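Local coordinates for protein adenylation domain (Streptomyces sp., PDB 5N9X) that is an adenylation domain of the ANL (AMP-binding enzyme) superfamily, and holds ATP and threonine in its pocket, at residues N309-T314 / H319-R324; S409-A412 / L416-Q419; D33-A36 / E42-S45. One frame throughout, in Å; residues are numbered along the deposited sequence.

Contact 1. Residues N309-T314 / H319-R324. With ATP (adenosine-5'-triphosphate), chain D; THR (threonine), chain C.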
# COMPACT_ATOMS: atom_id res chain seq x y z
N ASN A 309 -2.39 -10.81 8.09
CA ASN A 309 -2.93 -9.48 7.94
C ASN A 309 -1.86 -8.56 8.45
O ASN A 309 -1.28 -8.82 9.49
CB ASN A 309 -4.25 -9.29 8.69
CG ASN A 309 -4.82 -7.91 8.46
OD1 ASN A 309 -4.38 -7.21 7.55
ND2 ASN A 309 -5.79 -7.50 9.28
N MET A 310 -1.55 -7.51 7.70
CA MET A 310 -0.58 -6.52 8.20
C MET A 310 -1.18 -5.12 8.17
O MET A 310 -1.54 -4.63 7.11
CB MET A 310 0.73 -6.56 7.40
CG MET A 310 1.48 -7.87 7.51
SD MET A 310 3.13 -7.94 6.75
CE MET A 310 4.16 -7.40 8.14
N TYR A 311 -1.31 -4.51 9.35
CA TYR A 311 -1.69 -3.10 9.40
C TYR A 311 -0.45 -2.33 9.04
O TYR A 311 0.66 -2.69 9.48
CB TYR A 311 -2.22 -2.68 10.78
CG TYR A 311 -2.31 -1.17 10.97
CD1 TYR A 311 -3.44 -0.47 10.59
CD2 TYR A 311 -1.27 -0.45 11.56
CE1 TYR A 311 -3.53 0.89 10.76
CE2 TYR A 311 -1.35 0.91 11.73
CZ TYR A 311 -2.48 1.58 11.33
OH TYR A 311 -2.56 2.93 11.50
N GLY A 312 -0.63 -1.27 8.25
CA GLY A 312 0.49 -0.45 7.83
C GLY A 312 0.04 0.90 7.35
O GLY A 312 -1.12 1.09 6.99
N ILE A 313 0.98 1.85 7.35
CA ILE A 313 0.80 3.19 6.82
C ILE A 313 2.08 3.61 6.16
O ILE A 313 3.16 3.14 6.56
CB ILE A 313 0.47 4.22 7.93
CG1 ILE A 313 1.07 3.75 9.24
CG2 ILE A 313 -1.00 4.46 8.05
CD1 ILE A 313 0.70 4.58 10.40
N THR A 314 1.99 4.50 5.17
CA THR A 314 3.16 4.89 4.41
C THR A 314 4.17 5.63 5.31
O THR A 314 5.39 5.53 5.12
CB THR A 314 2.78 5.77 3.19
OG1 THR A 314 1.97 5.02 2.27
CG2 THR A 314 4.03 6.28 2.47
N HIS A 319 4.52 -1.61 6.48
CA HIS A 319 3.84 -2.41 7.51
C HIS A 319 4.20 -2.02 8.93
O HIS A 319 5.35 -1.65 9.20
CB HIS A 319 4.13 -3.92 7.35
CG HIS A 319 4.01 -4.43 5.95
ND1 HIS A 319 2.81 -4.42 5.26
CD2 HIS A 319 4.93 -4.96 5.10
CE1 HIS A 319 3.00 -4.93 4.05
NE2 HIS A 319 4.27 -5.26 3.93
N ALA A 320 3.24 -2.14 9.84
CA ALA A 320 3.47 -1.78 11.24
C ALA A 320 3.07 -2.90 12.20
O ALA A 320 3.40 -2.84 13.40
CB ALA A 320 2.72 -0.52 11.57
N THR A 321 2.32 -3.89 11.71
CA THR A 321 1.91 -5.03 12.55
C THR A 321 1.93 -6.33 11.76
O THR A 321 2.16 -6.33 10.55
CB THR A 321 0.48 -4.86 13.15
OG1 THR A 321 -0.51 -5.13 12.16
CG2 THR A 321 0.27 -3.46 13.70
N PHE A 322 1.66 -7.43 12.47
CA PHE A 322 1.68 -8.79 11.93
C PHE A 322 0.67 -9.63 12.71
O PHE A 322 0.65 -9.65 13.95
CB PHE A 322 3.09 -9.39 12.03
CG PHE A 322 3.22 -10.84 11.56
CD1 PHE A 322 2.77 -11.91 12.35
CD2 PHE A 322 3.86 -11.13 10.35
CE1 PHE A 322 2.91 -13.25 11.92
CE2 PHE A 322 4.03 -12.46 9.91
CZ PHE A 322 3.55 -13.53 10.70
N HIS A 323 -0.17 -10.34 11.97
CA HIS A 323 -1.06 -11.28 12.59
C HIS A 323 -1.33 -12.43 11.65
O HIS A 323 -1.93 -12.23 10.58
CB HIS A 323 -2.38 -10.62 12.99
CG HIS A 323 -3.36 -11.59 13.59
ND1 HIS A 323 -3.16 -12.19 14.81
CD2 HIS A 323 -4.53 -12.07 13.11
CE1 HIS A 323 -4.18 -12.98 15.08
NE2 HIS A 323 -5.02 -12.94 14.06
N ARG A 324 -0.90 -13.63 12.05
CA ARG A 324 -1.25 -14.82 11.31
C ARG A 324 -2.71 -15.22 11.60
O ARG A 324 -3.12 -15.39 12.76
CB ARG A 324 -0.28 -15.97 11.64
CG ARG A 324 -0.71 -17.28 11.02
CD ARG A 324 0.33 -18.37 11.03
NE ARG A 324 -0.27 -19.59 11.58
CZ ARG A 324 -0.96 -20.47 10.86
NH1 ARG A 324 -1.16 -20.27 9.57
NH2 ARG A 324 -1.49 -21.53 11.45
PG ATP D . -2.81 8.98 4.06
O1G ATP D . -3.40 9.04 5.47
O2G ATP D . -2.98 10.25 3.27
O3G ATP D . -1.37 8.52 3.99
PB ATP D . -3.71 6.31 3.27
O1B ATP D . -4.37 6.04 4.63
O2B ATP D . -4.17 5.58 2.05
O3B ATP D . -3.75 7.94 3.18
PA ATP D . -1.41 4.76 3.29
O1A ATP D . -0.19 4.87 4.18
O2A ATP D . -1.22 4.23 1.87
O3A ATP D . -2.11 6.20 3.27
O5' ATP D . -2.64 3.96 3.99
C5' ATP D . -2.65 3.47 5.33
C4' ATP D . -4.08 3.44 5.87
O4' ATP D . -4.76 2.26 5.48
C3' ATP D . -4.20 3.55 7.38
O3' ATP D . -4.64 4.87 7.67
C2' ATP D . -5.25 2.55 7.79
O2' ATP D . -6.46 3.26 8.06
C1' ATP D . -5.47 1.67 6.58
N9 ATP D . -4.97 0.28 6.80
C8 ATP D . -3.78 -0.19 6.36
N7 ATP D . -3.58 -1.49 6.69
C5 ATP D . -4.69 -1.88 7.36
C6 ATP D . -5.13 -3.15 7.98
N6 ATP D . -4.34 -4.23 7.95
N1 ATP D . -6.34 -3.16 8.58
C2 ATP D . -7.10 -2.05 8.62
N3 ATP D . -6.78 -0.86 8.07
C4 ATP D . -5.59 -0.71 7.43
N THR C . 1.36 0.79 3.30
CA THR C . 0.18 0.34 2.56
C THR C . -0.90 1.36 2.79
O THR C . -1.99 1.43 2.20
CB THR C . -0.34 -1.05 3.02
OG1 THR C . -0.45 -1.07 4.46
CG2 THR C . 0.59 -2.15 2.54
OXT THR C . -0.59 2.15 3.67
O HOH W 1 0.19 -3.09 5.87

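Contact 2. Residues S409-A412 / L416-Q419. With ATP (adenosine-5'-triphosphate), chain D.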
# COMPACT_ATOMS: atom_id res chain seq x y z
N SER A 409 -8.07 -1.25 19.57
CA SER A 409 -8.13 -1.67 20.98
C SER A 409 -7.14 -2.79 21.25
O SER A 409 -6.84 -3.60 20.36
CB SER A 409 -9.53 -2.14 21.38
OG SER A 409 -10.17 -2.83 20.32
N ARG A 410 -6.60 -2.83 22.46
CA ARG A 410 -5.82 -3.97 22.90
C ARG A 410 -6.77 -4.98 23.55
O ARG A 410 -7.31 -4.70 24.63
CB ARG A 410 -4.72 -3.56 23.88
CG ARG A 410 -4.03 -4.76 24.51
CD ARG A 410 -3.34 -4.44 25.83
NE ARG A 410 -3.24 -5.66 26.63
CZ ARG A 410 -2.13 -6.14 27.17
NH1 ARG A 410 -0.97 -5.50 27.02
NH2 ARG A 410 -2.17 -7.27 27.87
N ARG A 411 -6.98 -6.12 22.89
CA ARG A 411 -7.81 -7.21 23.42
C ARG A 411 -6.99 -7.98 24.44
O ARG A 411 -5.76 -7.95 24.39
CB ARG A 411 -8.29 -8.17 22.29
CG ARG A 411 -7.35 -9.38 22.01
CD ARG A 411 -7.63 -10.12 20.68
NE ARG A 411 -9.06 -10.14 20.33
CZ ARG A 411 -9.61 -10.87 19.36
NH1 ARG A 411 -8.86 -11.68 18.62
NH2 ARG A 411 -10.92 -10.78 19.14
N ALA A 412 -7.66 -8.68 25.36
CA ALA A 412 -6.99 -9.59 26.28
C ALA A 412 -6.15 -10.56 25.49
O ALA A 412 -6.65 -11.20 24.56
CB ALA A 412 -7.99 -10.33 27.15
N LEU A 416 -3.81 -6.38 18.86
CA LEU A 416 -4.58 -5.22 18.46
C LEU A 416 -5.73 -5.64 17.54
O LEU A 416 -5.59 -6.51 16.69
CB LEU A 416 -3.69 -4.19 17.78
CG LEU A 416 -2.57 -3.71 18.69
CD1 LEU A 416 -1.78 -2.58 18.05
CD2 LEU A 416 -3.18 -3.25 20.01
N VAL A 417 -6.89 -5.04 17.77
CA VAL A 417 -8.03 -5.19 16.90
C VAL A 417 -8.31 -3.82 16.29
O VAL A 417 -8.33 -2.82 17.00
CB VAL A 417 -9.27 -5.71 17.67
CG1 VAL A 417 -10.49 -5.81 16.73
CG2 VAL A 417 -8.98 -7.04 18.32
N TYR A 418 -8.51 -3.78 14.97
CA TYR A 418 -8.67 -2.52 14.28
C TYR A 418 -10.13 -2.10 14.28
O TYR A 418 -11.00 -2.89 13.89
CB TYR A 418 -8.12 -2.61 12.84
CG TYR A 418 -8.42 -1.39 11.99
CD1 TYR A 418 -7.56 -0.29 12.01
CD2 TYR A 418 -9.55 -1.32 11.19
CE1 TYR A 418 -7.82 0.84 11.27
CE2 TYR A 418 -9.82 -0.21 10.44
CZ TYR A 418 -8.95 0.88 10.48
OH TYR A 418 -9.22 1.99 9.72
N GLN A 419 -10.40 -0.86 14.69
CA GLN A 419 -11.79 -0.38 14.77
C GLN A 419 -12.19 0.49 13.58
O GLN A 419 -13.23 0.23 12.96
CB GLN A 419 -12.00 0.38 16.09
CG GLN A 419 -11.64 -0.44 17.32
CD GLN A 419 -12.57 -1.64 17.53
OE1 GLN A 419 -13.71 -1.65 17.04
NE2 GLN A 419 -12.10 -2.64 18.26
PG ATP D . -2.81 8.98 4.06
O1G ATP D . -3.40 9.04 5.47
O2G ATP D . -2.98 10.25 3.27
O3G ATP D . -1.37 8.52 3.99
PB ATP D . -3.71 6.31 3.27
O1B ATP D . -4.37 6.04 4.63
O2B ATP D . -4.17 5.58 2.05
O3B ATP D . -3.75 7.94 3.18
PA ATP D . -1.41 4.76 3.29
O1A ATP D . -0.19 4.87 4.18
O2A ATP D . -1.22 4.23 1.87
O3A ATP D . -2.11 6.20 3.27
O5' ATP D . -2.64 3.96 3.99
C5' ATP D . -2.65 3.47 5.33
C4' ATP D . -4.08 3.44 5.87
O4' ATP D . -4.76 2.26 5.48
C3' ATP D . -4.20 3.55 7.38
O3' ATP D . -4.64 4.87 7.67
C2' ATP D . -5.25 2.55 7.79
O2' ATP D . -6.46 3.26 8.06
C1' ATP D . -5.47 1.67 6.58
N9 ATP D . -4.97 0.28 6.80
C8 ATP D . -3.78 -0.19 6.36
N7 ATP D . -3.58 -1.49 6.69
C5 ATP D . -4.69 -1.88 7.36
C6 ATP D . -5.13 -3.15 7.98
N6 ATP D . -4.34 -4.23 7.95
N1 ATP D . -6.34 -3.16 8.58
C2 ATP D . -7.10 -2.05 8.62
N3 ATP D . -6.78 -0.86 8.07
C4 ATP D . -5.59 -0.71 7.43

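Contact 3. Residues D33-A36 / E42-S45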
# COMPACT_ATOMS: atom_id res chain seq x y z
N ASP A 33 23.81 -15.86 -10.42
CA ASP A 33 23.20 -16.73 -11.42
C ASP A 33 21.68 -16.84 -11.27
O ASP A 33 20.98 -17.15 -12.25
CB ASP A 33 23.84 -18.12 -11.34
CG ASP A 33 23.77 -18.71 -9.93
OD1 ASP A 33 23.83 -17.93 -8.94
OD2 ASP A 33 23.62 -19.95 -9.80
N ARG A 34 21.17 -16.58 -10.07
CA ARG A 34 19.72 -16.63 -9.84
C ARG A 34 18.95 -15.56 -10.63
O ARG A 34 19.51 -14.51 -10.98
CB ARG A 34 19.40 -16.49 -8.34
CG ARG A 34 19.92 -17.63 -7.48
CD ARG A 34 19.36 -17.58 -6.08
NE ARG A 34 17.96 -18.00 -6.01
CZ ARG A 34 17.54 -19.24 -6.20
NH1 ARG A 34 18.42 -20.21 -6.49
NH2 ARG A 34 16.25 -19.53 -6.11
N THR A 35 17.67 -15.83 -10.87
CA THR A 35 16.81 -14.91 -11.62
C THR A 35 16.28 -13.81 -10.71
O THR A 35 15.57 -14.10 -9.74
CB THR A 35 15.61 -15.65 -12.28
OG1 THR A 35 16.07 -16.74 -13.09
CG2 THR A 35 14.79 -14.71 -13.15
N ALA A 36 16.61 -12.56 -11.00
CA ALA A 36 16.09 -11.46 -10.22
C ALA A 36 14.70 -11.04 -10.74
O ALA A 36 13.77 -10.83 -9.96
CB ALA A 36 17.06 -10.29 -10.25
N GLU A 42 10.78 -13.62 -20.13
CA GLU A 42 12.07 -12.97 -19.98
C GLU A 42 12.59 -13.13 -18.56
O GLU A 42 11.85 -12.94 -17.59
CB GLU A 42 11.98 -11.50 -20.37
CG GLU A 42 13.22 -10.70 -20.02
CD GLU A 42 13.15 -9.26 -20.49
OE1 GLU A 42 12.10 -8.59 -20.30
OE2 GLU A 42 14.15 -8.79 -21.09
N LYS A 43 13.86 -13.51 -18.46
CA LYS A 43 14.51 -13.65 -17.17
C LYS A 43 15.79 -12.87 -17.13
O LYS A 43 16.65 -13.02 -17.99
CB LYS A 43 14.79 -15.12 -16.84
CG LYS A 43 13.58 -15.86 -16.31
CD LYS A 43 13.80 -17.37 -16.31
CE LYS A 43 12.80 -18.05 -15.39
NZ LYS A 43 12.69 -19.50 -15.69
N ILE A 44 15.91 -12.01 -16.12
CA ILE A 44 17.17 -11.35 -15.89
C ILE A 44 17.78 -11.86 -14.59
O ILE A 44 17.11 -11.92 -13.54
CB ILE A 44 17.02 -9.82 -15.82
CG1 ILE A 44 16.27 -9.30 -17.03
CG2 ILE A 44 18.37 -9.17 -15.74
CD1 ILE A 44 14.80 -9.12 -16.80
N SER A 45 19.04 -12.25 -14.70
CA SER A 45 19.86 -12.66 -13.57
C SER A 45 20.24 -11.50 -12.67
O SER A 45 20.40 -10.37 -13.14
CB SER A 45 21.13 -13.35 -14.08
OG SER A 45 22.11 -12.40 -14.42

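Contact 1. Residues N309-T314 / H319-R324
One wall of the pocket for ATP and threonine is a beta hairpin in which Met310 lies against His319 and Tyr311 against Thr321. Met310 SD sits over the centre of the His319 imidazole, 3.7 Å from the ring centroid and only 10° off the ring normal, a sulfur-aromatic contact. The Met310 chain bends at its last torsion (chi3 90°). This carries CE past the ring toward His319 CB and the edge of the Phe322 ring. Water 1 lies in the plane of the imidazole, hydrogen-bonded to His319 ND1, to Met310 O and to threonine OG1.

Strands 306-310 and 321-324 run antiparallel in the mixed sheet of the large AMP-binding domain. Asn309 and His323 form a hydrogen-bonded pair, with Asn309 N to His323 O at 2.9 Å. Further on, Tyr311 O accepts two backbone bonds, from Ala320 N at 2.7 Å and from Thr321 N at 3.0 Å. Thr321 OG1 accepts from Tyr311 N at 3.0 Å and is also bonded to Ile337 O. Tyr311 CG stands anti to the backbone N (chi1 166°), which brings CD1 near adenine C5 and CD2 near Ala320 CB; its OH bonds Asp406. Adenine N6 donates to Met310 O at 3.0 Å and only weakly to Asn309 OD1.

Contact 2. Residues S409-A412 / L416-Q419
Arg411 and Val417 cross obliquely, with methyl CG2 of Val417 over one face of the guanidinium group. CG2 lies 3.6 Å above that plane, offset toward its rim. Its closest atom there is Arg411 NE, at 3.7 Å. The arginine chain bends at chi3, and a flat face of the group is turned to the methyl.

Ser409 and Gln419 make the polar side-chain contact. Gln419 NE2 donates to Ser409 OG at 2.8 Å, with an N-H...O angle of 141°. The serine oxygen is 19° out of the amide plane. Gln419 is folded at chi2 (-67°), which brings its amide back to the serine.

These residues belong to the beta hairpin of strands 400-410 and 416-421. Ser409 and Val417 are a hydrogen-bonded antiparallel pair. Ser409 N donates to Val417 O, and Val417 N to Ser409 O, both at 3.0 Å. Arg410 and Leu416 form the neighbouring non-hydrogen-bonded pair, on the other face of the sheet from Ser409 and Val417. Leu416 CD2 comes within 4.0 Å of Arg410 CA, and Leu416 also packs on Ile337 and Ile348. The CB of Tyr418 points away from segment 409-412. ATP C2 lies 3.5 Å above the Tyr418 ring plane, over the centre, while Tyr418 OH bonds Asp406.

Contact 3. Residues D33-A36 / E42-S45
Ala36 N donates to Ile44 O at 2.7 Å, the hydrogen bond that joins the two segments. The N-H...O angle is 138°, and the donor lies in the carbonyl plane of Ile44. The bond belongs to the beta hairpin of strands 35-39 and 42-45, at one end of a four-stranded mixed sheet. Strand 42-45 is the outermost strand of that sheet within the chain. Strand 35-39 has strand 227-230 on its other side, where Ala36 is backbone-bonded to Leu228.

Thr35 and Ser45 are an antiparallel non-hydrogen-bonded pair with their CA atoms 4.3 Å apart. Their side chains diverge. The backbones come close enough for two CA-H...O contacts. Ser45 CA lies 3.2 Å from Arg34 O, and Thr35 CA lies 3.6 Å from Ile44 O. The same carbonyl of Ile44 therefore meets both the Ala36 N-H and the Thr35 CA-H.

The main side-chain contact is between Thr35 and Lys43, which cross at about a right angle. Methyl CG2 of Thr35 is anti to its backbone N, and from there it rests on the aliphatic part of the lysine, 3.6 Å from Lys43 CG. The lysine chain stays extended beyond CG and passes the threonine hydroxyl with its CD. Ala36 CB lies near Ile44 O.

Ser45 ends the strand as the N-cap of helix 46-62. Its OG is bonded to Leu48 N. Arg34 CB points away from segment 42-45, and its NE and NH2 are hydrogen-bonded to Gly225 O and Ala199 O. Ser45 CB touches segment 33-36, 3.7 Å from Arg34 O.

Contact 1 is the buried one, about 10 Å from the centre of the chain to its own centre. Contact 2 is partly buried at about 22 Å, and contact 3 partly buried at about 26 Å. Contacts 1 and 2 are hairpins of the same mixed sheet, bridged by strand 336-340, with nearest atoms about 4 Å apart. Both touch ATP: segment 309-314 through adenine N6, segment 416-419 through the ring of Tyr418. Contact 3 belongs to a different sheet, its centre about 43 Å from that of contact 2. Sulfur, rings and a shared water mark contact 1. Contact 2 adds an amide-hydroxyl bond to two backbone bonds; contact 3 has a single backbone bond and an aliphatic crossing.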